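PDB 6TFX: ABC transporter substrate-binding protein from Rhizobium radiobacter, which binds the mannityl-opine mannopinic acid as the periplasmic solute-binding component of an ABC import system. Local coordinates for residues P194-I199 with E488-K493. Sequence-based numbering, arbitrary orientation.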
ATOM      1  N   PRO A 194      20.781   9.659 -13.435  1.00 21.28           N
ATOM      2  CA  PRO A 194      21.101   8.940 -12.200  1.00 19.77           C
ATOM      3  C   PRO A 194      22.565   8.550 -12.062  1.00 22.72           C
ATOM      4  O   PRO A 194      23.263   8.300 -13.056  1.00 22.07           O
ATOM      5  CB  PRO A 194      20.202   7.699 -12.272  1.00 21.10           C
ATOM      6  CG  PRO A 194      19.013   8.177 -13.050  1.00 25.32           C
ATOM      7  CD  PRO A 194      19.612   9.045 -14.114  1.00 22.18           C
ATOM      8  N   LYS A 195      23.022   8.472 -10.805  1.00 18.18           N
ATOM      9  CA  LYS A 195      24.388   8.030 -10.486  1.00 19.59           C
ATOM     10  C   LYS A 195      24.509   6.522 -10.680  1.00 22.89           C
ATOM     11  O   LYS A 195      25.589   6.033 -10.993  1.00 25.09           O
ATOM     12  CB  LYS A 195      24.755   8.424  -9.055  1.00 20.86           C
ATOM     13  CG  LYS A 195      24.891   9.926  -8.936  1.00 23.47           C
ATOM     14  CD  LYS A 195      25.259  10.318  -7.522  1.00 21.92           C
ATOM     15  CE  LYS A 195      25.303  11.827  -7.449  1.00 27.00           C
ATOM     16  NZ  LYS A 195      25.819  12.294  -6.140  1.00 22.73           N
ATOM     17  N   LEU A 196      23.395   5.795 -10.527  1.00 19.82           N
ATOM     18  CA  LEU A 196      23.370   4.355 -10.792  1.00 19.98           C
ATOM     19  C   LEU A 196      23.058   4.169 -12.276  1.00 25.38           C
ATOM     20  O   LEU A 196      22.218   4.883 -12.821  1.00 26.00           O
ATOM     21  CB  LEU A 196      22.268   3.654  -9.971  1.00 19.21           C
ATOM     22  CG  LEU A 196      22.386   3.707  -8.450  1.00 22.61           C
ATOM     23  CD1 LEU A 196      21.168   3.069  -7.832  1.00 22.36           C
ATOM     24  CD2 LEU A 196      23.638   2.983  -7.957  1.00 25.65           C
ATOM     25  N   SER A 197      23.698   3.206 -12.916  1.00 21.96           N
ATOM     26  CA  SER A 197      23.439   2.929 -14.327  1.00 21.75           C
ATOM     27  C   SER A 197      22.402   1.828 -14.481  1.00 24.47           C
ATOM     28  O   SER A 197      21.678   1.809 -15.478  1.00 23.04           O
ATOM     29  CB  SER A 197      24.735   2.510 -15.017  1.00 24.71           C
ATOM     30  OG  SER A 197      25.213   1.340 -14.377  1.00 27.96           O
ATOM     31  N   LYS A 198      22.310   0.921 -13.485  1.00 21.90           N
ATOM     32  CA  LYS A 198      21.412  -0.227 -13.562  1.00 21.26           C
ATOM     33  C   LYS A 198      20.930  -0.688 -12.196  1.00 24.96           C
ATOM     34  O   LYS A 198      21.649  -0.554 -11.203  1.00 24.66           O
ATOM     35  CB  LYS A 198      22.173  -1.398 -14.245  1.00 24.90           C
ATOM     36  CG  LYS A 198      21.294  -2.524 -14.795  1.00 40.17           C
ATOM     37  CD  LYS A 198      22.127  -3.597 -15.500  1.00 48.88           C
ATOM     38  CE  LYS A 198      22.183  -4.854 -14.682  1.00 61.15           C
ATOM     39  NZ  LYS A 198      22.691  -6.007 -15.476  1.00 72.20           N
ATOM     40  N   ILE A 199      19.713  -1.239 -12.164  1.00 20.62           N
ATOM     41  CA  ILE A 199      19.126  -1.883 -10.996  1.00 19.42           C
ATOM     42  C   ILE A 199      18.750  -3.295 -11.437  1.00 23.58           C
ATOM     43  O   ILE A 199      18.031  -3.454 -12.430  1.00 22.82           O
ATOM     44  CB  ILE A 199      17.889  -1.160 -10.409  1.00 21.03           C
ATOM     45  CG1 ILE A 199      18.215   0.308 -10.018  1.00 20.43           C
ATOM     46  CG2 ILE A 199      17.303  -1.939  -9.206  1.00 21.57           C
ATOM     47  CD1 ILE A 199      16.940   1.156  -9.797  1.00 22.49           C
ATOM     48  N   GLU A 488      17.667   9.363  -8.709  1.00 16.15           N
ATOM     49  CA  GLU A 488      18.885   9.793  -9.414  1.00 16.59           C
ATOM     50  C   GLU A 488      20.009  10.132  -8.390  1.00 20.01           C
ATOM     51  O   GLU A 488      21.166  10.291  -8.777  1.00 20.62           O
ATOM     52  CB  GLU A 488      18.581  11.003 -10.336  1.00 17.99           C
ATOM     53  CG  GLU A 488      18.429  12.359  -9.645  1.00 20.71           C
ATOM     54  CD  GLU A 488      17.142  12.608  -8.883  1.00 26.09           C
ATOM     55  OE1 GLU A 488      16.278  11.704  -8.827  1.00 24.09           O
ATOM     56  OE2 GLU A 488      16.989  13.729  -8.354  1.00 24.93           O
ATOM     57  N   GLN A 489      19.653  10.288  -7.099  1.00 17.38           N
ATOM     58  CA  GLN A 489      20.616  10.655  -6.044  1.00 18.26           C
ATOM     59  C   GLN A 489      21.311   9.427  -5.420  1.00 19.41           C
ATOM     60  O   GLN A 489      22.334   9.574  -4.768  1.00 20.05           O
ATOM     61  CB  GLN A 489      19.909  11.431  -4.911  1.00 19.75           C
ATOM     62  CG  GLN A 489      19.012  12.598  -5.325  1.00 27.37           C
ATOM     63  CD  GLN A 489      17.870  12.784  -4.325  1.00 42.27           C
ATOM     64  OE1 GLN A 489      17.990  13.557  -3.368  1.00 39.00           O
ATOM     65  NE2 GLN A 489      16.735  12.072  -4.502  1.00 23.66           N
ATOM     66  N   THR A 490      20.699   8.239  -5.532  1.00 16.35           N
ATOM     67  CA  THR A 490      21.232   7.012  -4.922  1.00 16.60           C
ATOM     68  C   THR A 490      22.645   6.727  -5.447  1.00 20.75           C
ATOM     69  O   THR A 490      22.896   6.814  -6.649  1.00 20.91           O
ATOM     70  CB  THR A 490      20.318   5.840  -5.218  1.00 18.92           C
ATOM     71  OG1 THR A 490      18.977   6.262  -4.965  1.00 19.79           O
ATOM     72  CG2 THR A 490      20.666   4.604  -4.372  1.00 19.51           C
ATOM     73  N   TYR A 491      23.556   6.373  -4.552  1.00 18.31           N
ATOM     74  CA  TYR A 491      24.941   6.178  -4.971  1.00 18.85           C
ATOM     75  C   TYR A 491      25.672   5.137  -4.117  1.00 21.48           C
ATOM     76  O   TYR A 491      25.227   4.823  -3.018  1.00 19.35           O
ATOM     77  CB  TYR A 491      25.672   7.548  -4.864  1.00 20.18           C
ATOM     78  CG  TYR A 491      25.809   8.036  -3.438  1.00 19.81           C
ATOM     79  CD1 TYR A 491      24.777   8.732  -2.815  1.00 20.76           C
ATOM     80  CD2 TYR A 491      26.956   7.770  -2.692  1.00 20.77           C
ATOM     81  CE1 TYR A 491      24.866   9.122  -1.483  1.00 21.95           C
ATOM     82  CE2 TYR A 491      27.063   8.171  -1.359  1.00 21.26           C
ATOM     83  CZ  TYR A 491      26.012   8.852  -0.759  1.00 24.87           C
ATOM     84  OH  TYR A 491      26.069   9.264   0.556  1.00 23.92           O
ATOM     85  N   PHE A 492      26.862   4.705  -4.589  1.00 20.99           N
ATOM     86  CA  PHE A 492      27.752   3.820  -3.851  1.00 21.52           C
ATOM     87  C   PHE A 492      29.010   4.619  -3.461  1.00 26.70           C
ATOM     88  O   PHE A 492      29.445   5.505  -4.202  1.00 25.79           O
ATOM     89  CB  PHE A 492      28.163   2.605  -4.695  1.00 23.46           C
ATOM     90  CG  PHE A 492      27.081   1.566  -4.770  1.00 24.21           C
ATOM     91  CD1 PHE A 492      26.816   0.736  -3.687  1.00 25.61           C
ATOM     92  CD2 PHE A 492      26.314   1.420  -5.921  1.00 26.02           C
ATOM     93  CE1 PHE A 492      25.796  -0.217  -3.752  1.00 25.92           C
ATOM     94  CE2 PHE A 492      25.318   0.438  -5.995  1.00 27.50           C
ATOM     95  CZ  PHE A 492      25.066  -0.367  -4.908  1.00 25.60           C
ATOM     96  N   LYS A 493      29.561   4.303  -2.292  1.00 23.58           N
ATOM     97  CA  LYS A 493      30.740   4.955  -1.723  1.00 24.50           C
ATOM     98  C   LYS A 493      32.004   4.129  -1.985  1.00 31.32           C
ATOM     99  O   LYS A 493      31.956   2.897  -1.973  1.00 32.09           O
ATOM    100  CB  LYS A 493      30.569   5.073  -0.197  1.00 27.72           C
ATOM    101  CG  LYS A 493      29.363   5.880   0.247  1.00 33.75           C
ATOM    102  CD  LYS A 493      28.901   5.443   1.618  1.00 42.36           C
ATOM    103  CE  LYS A 493      27.564   6.051   1.962  1.00 49.21           C
ATOM    104  NZ  LYS A 493      27.073   5.575   3.272  1.00 54.39           N
TER
HETATM  105  O   HOH W   1      23.596  11.936  -4.488  1.00 20.85           O
HETATM  106  O   HOH W   2      21.233   7.080  -8.838  1.00 20.86           O
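Across P194–I199 and E488–K493 the two backbones come closest where P194 faces E488, their CA atoms 3.7 Å apart, and the chains then separate towards S197 and K493. One direct main-chain hydrogen bond joins them, from K195 N to E488 O at 3.3 Å. A water takes over at the next step: it accepts from L196 N and donates to T490 O, a bridge that illustrates how two loops can share main-chain bonds without forming a sheet.

Side chains fill in around this spine. P194 sets its CG against E488 CB (3.9 Å), the two side chains crossing at about a right angle. K195 runs fully extended beyond CG, alongside Y491 and pointing the same way, with CD 3.9 Å from Y491 CB; that reach brings NZ to a second water, which donates to Q489 O. L196 divides its branches: CD1 meets the methyl CG2 of T490, while CD2 approaches CE2 of the F492 ring obliquely at 3.6 Å.

The contact as a whole lies away from the opine and magnesium sites. It ties the chain's C-terminal tail, whose strand 491–492 pairs with strand 470–471, to the loop entering strand 198–203. L6 of the neighbouring parallel strand 5–10 touches both L196 and F492, and F170 of strand 170–176 packs against P194.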